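Side-chain contacts in putative ATP-grasp superfamily protein (Archaeoglobus fulgidus, PDB 3DF7), which is of unknown function but belongs to the ATP-grasp superfamily and probably binds ATP together with a metal ion: residues T251-V254 against A255-R258; G197-V200 against P201-S205; Y291-G295 against D296-E300. All blocks are in the same frame, centred on the assembly; numbering follows the deposited sequence.

Contact 1 of 3, residues T251-V254 against A255-R258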
ATOM      1  N   THR A 251      -4.200   0.682  -1.111  1.00  9.38           N
ATOM      2  CA  THR A 251      -5.550   0.984  -1.581  1.00  9.63           C
ATOM      3  C   THR A 251      -6.453   1.868  -0.710  1.00 10.94           C
ATOM      4  O   THR A 251      -7.178   2.721  -1.234  1.00 10.30           O
ATOM      5  CB  THR A 251      -6.296  -0.324  -1.936  1.00 12.10           C
ATOM      6  OG1 THR A 251      -5.469  -1.114  -2.804  1.00 12.24           O
ATOM      7  CG2 THR A 251      -7.605  -0.020  -2.659  1.00 13.31           C
ATOM      8  N   PRO A 252      -6.424   1.690   0.622  1.00  9.77           N
ATOM      9  CA  PRO A 252      -7.279   2.520   1.485  1.00  9.32           C
ATOM     10  C   PRO A 252      -7.109   4.031   1.266  1.00 10.58           C
ATOM     11  O   PRO A 252      -7.983   4.829   1.616  1.00 10.25           O
ATOM     12  CB  PRO A 252      -6.866   2.086   2.890  1.00 11.23           C
ATOM     13  CG  PRO A 252      -6.522   0.630   2.696  1.00 11.83           C
ATOM     14  CD  PRO A 252      -5.709   0.671   1.415  1.00 10.13           C
ATOM     15  N   VAL A 253      -5.977   4.416   0.685  1.00  9.12           N
ATOM     16  CA  VAL A 253      -5.695   5.819   0.423  1.00 10.82           C
ATOM     17  C   VAL A 253      -6.718   6.463  -0.517  1.00  8.22           C
ATOM     18  O   VAL A 253      -6.987   7.658  -0.421  1.00  7.63           O
ATOM     19  CB  VAL A 253      -4.279   5.998  -0.193  1.00 14.19           C
ATOM     20  CG1 VAL A 253      -4.275   5.574  -1.668  1.00 12.89           C
ATOM     21  CG2 VAL A 253      -3.834   7.426  -0.051  1.00 19.27           C
ATOM     22  N   VAL A 254      -7.289   5.676  -1.423  1.00  6.88           N
ATOM     23  CA  VAL A 254      -8.255   6.225  -2.368  1.00  8.40           C
ATOM     24  C   VAL A 254      -9.483   6.811  -1.675  1.00  7.84           C
ATOM     25  O   VAL A 254     -10.149   7.682  -2.224  1.00  7.73           O
ATOM     26  CB  VAL A 254      -8.719   5.161  -3.400  1.00  7.49           C
ATOM     27  CG1 VAL A 254      -7.503   4.544  -4.086  1.00  5.86           C
ATOM     28  CG2 VAL A 254      -9.563   4.089  -2.726  1.00  8.83           C
ATOM     29  N   ALA A 255      -9.778   6.341  -0.468  1.00  8.35           N
ATOM     30  CA  ALA A 255     -10.946   6.833   0.263  1.00  9.34           C
ATOM     31  C   ALA A 255     -10.706   8.099   1.086  1.00  9.74           C
ATOM     32  O   ALA A 255     -11.657   8.704   1.581  1.00  8.58           O
ATOM     33  CB  ALA A 255     -11.478   5.729   1.175  1.00  8.21           C
ATOM     34  N   PHE A 256      -9.452   8.519   1.218  1.00 10.58           N
ATOM     35  CA  PHE A 256      -9.148   9.690   2.039  1.00 10.54           C
ATOM     36  C   PHE A 256      -9.906  10.985   1.724  1.00 11.66           C
ATOM     37  O   PHE A 256     -10.415  11.632   2.640  1.00  9.98           O
ATOM     38  CB  PHE A 256      -7.636   9.940   2.040  1.00  9.39           C
ATOM     39  CG  PHE A 256      -6.840   8.902   2.810  1.00  9.44           C
ATOM     40  CD1 PHE A 256      -7.450   7.761   3.323  1.00  7.52           C
ATOM     41  CD2 PHE A 256      -5.473   9.076   3.017  1.00  7.64           C
ATOM     42  CE1 PHE A 256      -6.709   6.806   4.033  1.00  7.71           C
ATOM     43  CE2 PHE A 256      -4.725   8.130   3.724  1.00  8.98           C
ATOM     44  CZ  PHE A 256      -5.347   6.992   4.233  1.00  8.25           C
ATOM     45  N   SER A 257      -9.996  11.368   0.451  1.00 11.29           N
ATOM     46  CA  SER A 257     -10.707  12.601   0.107  1.00 11.51           C
ATOM     47  C   SER A 257     -12.152  12.607   0.588  1.00 11.06           C
ATOM     48  O   SER A 257     -12.598  13.571   1.207  1.00  9.65           O
ATOM     49  CB  SER A 257     -10.676  12.844  -1.405  1.00 15.06           C
ATOM     50  OG  SER A 257      -9.381  13.244  -1.818  1.00 19.71           O
ATOM     51  N   ARG A 258     -12.880  11.534   0.305  1.00 10.10           N
ATOM     52  CA  ARG A 258     -14.269  11.435   0.727  1.00  9.81           C
ATOM     53  C   ARG A 258     -14.389  11.244   2.235  1.00 10.83           C
ATOM     54  O   ARG A 258     -15.180  11.919   2.889  1.00  9.60           O
ATOM     55  CB  ARG A 258     -14.970  10.282  -0.005  1.00 10.05           C
ATOM     56  CG  ARG A 258     -15.312  10.596  -1.460  1.00 10.63           C
ATOM     57  CD  ARG A 258     -15.721   9.344  -2.227  1.00 11.19           C
ATOM     58  NE  ARG A 258     -16.897   8.697  -1.655  1.00 11.71           N
ATOM     59  CZ  ARG A 258     -18.138   8.854  -2.103  1.00 15.06           C
ATOM     60  NH1 ARG A 258     -18.381   9.641  -3.146  1.00 16.80           N
ATOM     61  NH2 ARG A 258     -19.140   8.227  -1.502  1.00 12.23           N
TER
HETATM   62  O   HOH W   1      -8.326  10.352  -1.723  1.00 24.31           O
HETATM   63  O   HOH W   2     -12.086   9.458  -1.734  1.00  9.89           O
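The Phe256 ring folds back over the backbone of Val253, one tight turn earlier. Val253 CA sits 3.8 Å from the centre of the Phe256 ring and 7° off its normal, a CH-pi contact over the middle of one face. The ring gets there because its CG stands anti to the carbonyl carbon (chi1 -70°), which swings it back along the chain. Val253 adds its CG2 branch, 3.8 Å from Phe256 CD2, the two side chains crossing at about a right angle. Pro252 O comes in obliquely, 3.4 Å from Phe256 CE1. In the backbone of the turn, Ala255 N donates to Pro252 O and Phe256 N to Val253 O, each bond 3.1 Å long and meeting its carbonyl from above the plane. Two waters bridge the next backbone pairs: water 1 links Ser257 N to Val253 O, and water 2 links Arg258 N to Val254 O. Phe256 also packs on Leu267 of helix 264-268, and Val254 on Ala26 of helix 18-35. The chain thus enters helix 256-260 through two backbone bonds reaching three residues back, then two water bridges reaching four back: Val253 O takes two donors, Phe256 N and water 1, while the ring covers the turn.

Contact 2 of 3, residues G197-V200 against P201-S205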
ATOM      1  N   GLY A 197     -12.179  -5.599   0.286  1.00 12.83           N
ATOM      2  CA  GLY A 197     -12.566  -4.225   0.542  1.00 12.79           C
ATOM      3  C   GLY A 197     -11.977  -3.682   1.824  1.00 11.90           C
ATOM      4  O   GLY A 197     -11.311  -4.404   2.562  1.00 10.87           O
ATOM      5  N   ALA A 198     -12.213  -2.397   2.075  1.00  9.10           N
ATOM      6  CA  ALA A 198     -11.725  -1.746   3.280  1.00  8.93           C
ATOM      7  C   ALA A 198     -12.779  -0.757   3.753  1.00  8.61           C
ATOM      8  O   ALA A 198     -13.614  -0.301   2.971  1.00 11.67           O
ATOM      9  CB  ALA A 198     -10.406  -1.018   3.003  1.00  8.12           C
ATOM     10  N   VAL A 199     -12.751  -0.454   5.044  1.00  8.36           N
ATOM     11  CA  VAL A 199     -13.678   0.497   5.639  1.00  5.83           C
ATOM     12  C   VAL A 199     -12.791   1.560   6.279  1.00  7.55           C
ATOM     13  O   VAL A 199     -11.942   1.248   7.116  1.00  8.90           O
ATOM     14  CB  VAL A 199     -14.568  -0.177   6.703  1.00  6.37           C
ATOM     15  CG1 VAL A 199     -15.514   0.841   7.314  1.00  5.70           C
ATOM     16  CG2 VAL A 199     -15.362  -1.312   6.067  1.00  8.34           C
ATOM     17  N   VAL A 200     -12.977   2.809   5.857  1.00  5.78           N
ATOM     18  CA  VAL A 200     -12.177   3.934   6.340  1.00  6.53           C
ATOM     19  C   VAL A 200     -13.068   5.030   6.939  1.00  7.40           C
ATOM     20  O   VAL A 200     -13.871   5.632   6.229  1.00  7.17           O
ATOM     21  CB  VAL A 200     -11.368   4.555   5.166  1.00  6.41           C
ATOM     22  CG1 VAL A 200     -10.467   5.670   5.670  1.00  5.90           C
ATOM     23  CG2 VAL A 200     -10.553   3.474   4.460  1.00  6.59           C
ATOM     24  N   PRO A 201     -12.936   5.306   8.252  1.00  8.31           N
ATOM     25  CA  PRO A 201     -12.023   4.659   9.200  1.00  7.84           C
ATOM     26  C   PRO A 201     -12.582   3.335   9.717  1.00  8.21           C
ATOM     27  O   PRO A 201     -13.764   3.036   9.540  1.00  7.26           O
ATOM     28  CB  PRO A 201     -11.885   5.701  10.304  1.00 10.12           C
ATOM     29  CG  PRO A 201     -13.266   6.274  10.358  1.00 10.75           C
ATOM     30  CD  PRO A 201     -13.609   6.455   8.884  1.00  8.59           C
ATOM     31  N   ALA A 202     -11.728   2.552  10.366  1.00  6.93           N
ATOM     32  CA  ALA A 202     -12.127   1.254  10.891  1.00  8.37           C
ATOM     33  C   ALA A 202     -13.241   1.356  11.926  1.00 10.05           C
ATOM     34  O   ALA A 202     -13.321   2.323  12.686  1.00  9.83           O
ATOM     35  CB  ALA A 202     -10.918   0.547  11.503  1.00  9.08           C
ATOM     36  N   ARG A 203     -14.100   0.344  11.943  1.00  9.29           N
ATOM     37  CA  ARG A 203     -15.199   0.287  12.895  1.00  9.98           C
ATOM     38  C   ARG A 203     -14.675  -0.474  14.111  1.00 11.94           C
ATOM     39  O   ARG A 203     -14.999  -1.641  14.318  1.00 11.38           O
ATOM     40  CB  ARG A 203     -16.399  -0.434  12.264  1.00 12.04           C
ATOM     41  CG  ARG A 203     -16.950   0.297  11.040  1.00 11.27           C
ATOM     42  CD  ARG A 203     -17.956  -0.540  10.255  1.00 12.91           C
ATOM     43  NE  ARG A 203     -17.325  -1.708   9.643  1.00 11.91           N
ATOM     44  CZ  ARG A 203     -17.959  -2.573   8.854  1.00 13.48           C
ATOM     45  NH1 ARG A 203     -19.247  -2.402   8.580  1.00 12.07           N
ATOM     46  NH2 ARG A 203     -17.306  -3.606   8.340  1.00 12.93           N
ATOM     47  N   ILE A 204     -13.841   0.202  14.896  1.00 11.87           N
ATOM     48  CA  ILE A 204     -13.244  -0.390  16.089  1.00 11.00           C
ATOM     49  C   ILE A 204     -13.319   0.581  17.261  1.00 11.14           C
ATOM     50  O   ILE A 204     -13.510   1.782  17.072  1.00 10.56           O
ATOM     51  CB  ILE A 204     -11.758  -0.747  15.848  1.00 10.48           C
ATOM     52  CG1 ILE A 204     -11.004   0.497  15.368  1.00 10.47           C
ATOM     53  CG2 ILE A 204     -11.648  -1.890  14.835  1.00 10.92           C
ATOM     54  CD1 ILE A 204      -9.509   0.302  15.181  1.00  8.57           C
ATOM     55  N   SER A 205     -13.162   0.056  18.471  1.00 11.43           N
ATOM     56  CA  SER A 205     -13.199   0.890  19.666  1.00 12.60           C
ATOM     57  C   SER A 205     -11.948   1.759  19.691  1.00 11.55           C
ATOM     58  O   SER A 205     -10.956   1.462  19.022  1.00 10.76           O
ATOM     59  CB  SER A 205     -13.236   0.024  20.928  1.00 13.27           C
ATOM     60  OG  SER A 205     -11.998  -0.640  21.120  1.00 13.14           O
TER
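In Val199, CG1 lies anti to the backbone N (chi1 179°), and in Arg203 the chain bends at chi3 (-66°); together these two torsions bring the guanidinium across the valine's two methyl groups. Val199 CG2 sits over one face of the guanidinium, 3.8 Å from Arg203 NH2, and Val199 CG1 lies 3.9 Å from Arg203 NE, the side chains crossing at roughly a right angle. The same CG1 also rests 3.6 Å from Pro201 O, so the valine lies against the inside of the bend. The bend itself comes from a cis peptide between Val200 and Pro201, which draws Val200 CA and Pro201 CA to 3.0 Å. The Val200 side chain also packs on Ala259 and Tyr260 of helix 256-260. Arg278 holds the outgoing chain with bonds to Pro201 O and Ala202 O. Arg203 then centres an inverse gamma turn, marked by a weak Ile204 N to Ala202 O bond of 3.1 Å, before Ser205 caps helix 206-220 through Val208 N. Arg203 NH2 forms a salt bridge with Glu187 OE2, on strand 180-191. Arginine therefore works in two ways here: its NH2 is paired with the carboxylate of Glu187, while one flat face lies on a valine methyl, tying the turn at the end of strand 194-200 to the neighbouring strand.

Contact 3 of 3, residues Y291-G295 against D296-E300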
ATOM      1  N   TYR A 291     -15.359   4.094  -9.044  1.00 11.12           N
ATOM      2  CA  TYR A 291     -14.401   5.183  -8.938  1.00 10.78           C
ATOM      3  C   TYR A 291     -13.539   5.043 -10.196  1.00 10.28           C
ATOM      4  O   TYR A 291     -13.250   6.024 -10.877  1.00 12.21           O
ATOM      5  CB  TYR A 291     -13.557   5.008  -7.673  1.00 10.16           C
ATOM      6  CG  TYR A 291     -12.394   5.974  -7.536  1.00 10.32           C
ATOM      7  CD1 TYR A 291     -12.599   7.353  -7.531  1.00 12.27           C
ATOM      8  CD2 TYR A 291     -11.090   5.501  -7.386  1.00 11.38           C
ATOM      9  CE1 TYR A 291     -11.530   8.242  -7.375  1.00 14.14           C
ATOM     10  CE2 TYR A 291     -10.015   6.372  -7.231  1.00 12.22           C
ATOM     11  CZ  TYR A 291     -10.240   7.743  -7.223  1.00 14.79           C
ATOM     12  OH  TYR A 291      -9.188   8.612  -7.044  1.00 13.93           O
ATOM     13  N   VAL A 292     -13.141   3.806 -10.489  1.00  9.89           N
ATOM     14  CA  VAL A 292     -12.350   3.479 -11.678  1.00 10.03           C
ATOM     15  C   VAL A 292     -12.682   2.055 -12.100  1.00 11.56           C
ATOM     16  O   VAL A 292     -13.169   1.258 -11.294  1.00 11.38           O
ATOM     17  CB  VAL A 292     -10.809   3.557 -11.440  1.00 10.71           C
ATOM     18  CG1 VAL A 292     -10.403   4.982 -11.104  1.00 12.73           C
ATOM     19  CG2 VAL A 292     -10.389   2.590 -10.337  1.00  9.69           C
ATOM     20  N   SER A 293     -12.421   1.738 -13.365  1.00 11.77           N
ATOM     21  CA  SER A 293     -12.689   0.403 -13.890  1.00 12.82           C
ATOM     22  C   SER A 293     -11.529  -0.078 -14.756  1.00 13.51           C
ATOM     23  O   SER A 293     -10.807   0.724 -15.345  1.00 11.38           O
ATOM     24  CB  SER A 293     -13.956   0.409 -14.755  1.00 11.86           C
ATOM     25  OG  SER A 293     -15.069   0.960 -14.072  1.00 15.37           O
ATOM     26  N   VAL A 294     -11.356  -1.395 -14.807  1.00 13.33           N
ATOM     27  CA  VAL A 294     -10.344  -2.035 -15.637  1.00 14.72           C
ATOM     28  C   VAL A 294     -10.993  -3.337 -16.089  1.00 16.40           C
ATOM     29  O   VAL A 294     -11.197  -4.249 -15.287  1.00 16.94           O
ATOM     30  CB  VAL A 294      -9.045  -2.351 -14.864  1.00 15.82           C
ATOM     31  CG1 VAL A 294      -8.094  -3.148 -15.756  1.00 16.61           C
ATOM     32  CG2 VAL A 294      -8.369  -1.059 -14.422  1.00 14.74           C
ATOM     33  N   GLY A 295     -11.328  -3.420 -17.370  1.00 17.96           N
ATOM     34  CA  GLY A 295     -11.981  -4.616 -17.865  1.00 19.14           C
ATOM     35  C   GLY A 295     -13.342  -4.702 -17.199  1.00 18.32           C
ATOM     36  O   GLY A 295     -14.079  -3.713 -17.173  1.00 18.45           O
ATOM     37  N   ASP A 296     -13.672  -5.866 -16.649  1.00 18.20           N
ATOM     38  CA  ASP A 296     -14.955  -6.061 -15.974  1.00 20.62           C
ATOM     39  C   ASP A 296     -14.860  -5.772 -14.478  1.00 19.49           C
ATOM     40  O   ASP A 296     -15.838  -5.924 -13.748  1.00 19.09           O
ATOM     41  CB  ASP A 296     -15.460  -7.496 -16.179  1.00 23.56           C
ATOM     42  CG  ASP A 296     -15.792  -7.802 -17.630  1.00 26.28           C
ATOM     43  OD1 ASP A 296     -16.555  -7.024 -18.245  1.00 28.31           O
ATOM     44  OD2 ASP A 296     -15.300  -8.825 -18.151  1.00 28.83           O
ATOM     45  N   TYR A 297     -13.681  -5.358 -14.025  1.00 17.90           N
ATOM     46  CA  TYR A 297     -13.475  -5.058 -12.615  1.00 16.47           C
ATOM     47  C   TYR A 297     -13.680  -3.584 -12.299  1.00 15.52           C
ATOM     48  O   TYR A 297     -13.272  -2.704 -13.059  1.00 14.81           O
ATOM     49  CB  TYR A 297     -12.070  -5.489 -12.182  1.00 19.07           C
ATOM     50  CG  TYR A 297     -11.943  -6.970 -11.896  1.00 21.87           C
ATOM     51  CD1 TYR A 297     -12.279  -7.488 -10.649  1.00 23.15           C
ATOM     52  CD2 TYR A 297     -11.505  -7.855 -12.882  1.00 24.54           C
ATOM     53  CE1 TYR A 297     -12.184  -8.855 -10.384  1.00 26.17           C
ATOM     54  CE2 TYR A 297     -11.407  -9.225 -12.630  1.00 26.34           C
ATOM     55  CZ  TYR A 297     -11.748  -9.717 -11.379  1.00 27.13           C
ATOM     56  OH  TYR A 297     -11.657 -11.066 -11.121  1.00 30.09           O
ATOM     57  N   THR A 298     -14.324  -3.320 -11.169  1.00 13.12           N
ATOM     58  CA  THR A 298     -14.575  -1.955 -10.736  1.00 11.61           C
ATOM     59  C   THR A 298     -14.184  -1.799  -9.275  1.00 11.48           C
ATOM     60  O   THR A 298     -14.226  -2.756  -8.502  1.00 10.78           O
ATOM     61  CB  THR A 298     -16.066  -1.578 -10.867  1.00 12.37           C
ATOM     62  OG1 THR A 298     -16.872  -2.596 -10.254  1.00 11.64           O
ATOM     63  CG2 THR A 298     -16.456  -1.421 -12.329  1.00 12.54           C
ATOM     64  N   LEU A 299     -13.781  -0.592  -8.905  1.00  9.91           N
ATOM     65  CA  LEU A 299     -13.432  -0.319  -7.523  1.00 10.74           C
ATOM     66  C   LEU A 299     -14.355   0.819  -7.122  1.00  8.89           C
ATOM     67  O   LEU A 299     -14.381   1.864  -7.774  1.00 10.51           O
ATOM     68  CB  LEU A 299     -11.971   0.110  -7.391  1.00 10.63           C
ATOM     69  CG  LEU A 299     -11.507   0.200  -5.932  1.00 12.92           C
ATOM     70  CD1 LEU A 299     -11.429  -1.198  -5.328  1.00 13.44           C
ATOM     71  CD2 LEU A 299     -10.159   0.878  -5.861  1.00 15.39           C
ATOM     72  N   GLU A 300     -15.124   0.605  -6.063  1.00  8.28           N
ATOM     73  CA  GLU A 300     -16.070   1.607  -5.602  1.00  7.35           C
ATOM     74  C   GLU A 300     -15.641   2.188  -4.271  1.00  7.51           C
ATOM     75  O   GLU A 300     -14.874   1.576  -3.530  1.00  7.07           O
ATOM     76  CB  GLU A 300     -17.462   0.988  -5.406  1.00  9.62           C
ATOM     77  CG  GLU A 300     -17.983   0.126  -6.533  1.00 11.73           C
ATOM     78  CD  GLU A 300     -19.144  -0.745  -6.085  1.00 10.98           C
ATOM     79  OE1 GLU A 300     -20.203  -0.188  -5.719  1.00 11.68           O
ATOM     80  OE2 GLU A 300     -18.994  -1.986  -6.084  1.00 11.00           O
TER
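The Tyr297 ring meets Val294 O at its edge, near the ring plane, while its pi system pairs with Lys285 of strand 279-285 in a cation-pi interaction. The other ring, on Tyr291, leads away from the hairpin toward Lys29 of helix 18-35, leaving CB to touch the partner strand, 3.3 Å from Leu299 O. Between the two tyrosines runs a short antiparallel ladder. Tyr297 N donates to Val294 O (3.0 Å) from above the carbonyl plane, closing a type II' turn; Gly295 provides its first corner with a positive phi of 66°. Val294 N returns a straighter bond to Tyr297 O at 2.9 Å. Farther along, Leu299 N reaches Val292 O at 3.1 Å and Tyr291 N reaches Leu299 O at 2.7 Å, so Tyr291 and Val292 both face Leu299 in a classic beta bulge. Val292 and Leu299 lie side by side, with Val292 CG2 4.2 Å from Leu299 CB, on the sheet face that also carries Val294; helix 18-35 packs there. On the other face Ser293 OG touches Thr298 CG2 at 3.3 Å. With chi1 at 50°, Thr298 keeps this methyl toward Ser293 and spends OG1 on Ser284 OG and Ala287 N. Glu300 OE2 is hydrogen-bonded to Ser284 OG and forms a salt bridge with Arg282 NE. The hairpin is consequently two-sided: aliphatic branches meet a helix on one face, hydroxyls and charge tie the other to strand 279-285 and the loop after it, and backbone bonds set the register of the two strands.

In the fold
Contact 1 is the core member, its touching residues all buried, and it touches both others. Val200 of contact 2 packs against Pro252, Ala255 and Phe256, whereas Leu299 and Tyr291 of contact 3 meet Thr251 and Val254. Contacts 2 and 3 are nowhere in touch, their nearest atoms about 7 Å apart, yet both belong to the large antiparallel sheet: 197-200 lies within it, and the 292-294 strand forms one of its outer edges. Helix 18-35 lies against contacts 1 and 3 alike. The chemistry follows place: a ring face and waters serve the interior turn, an exposed arginine the strand exit, and a backbone ladder the edge hairpin, whose turn reaches the surface.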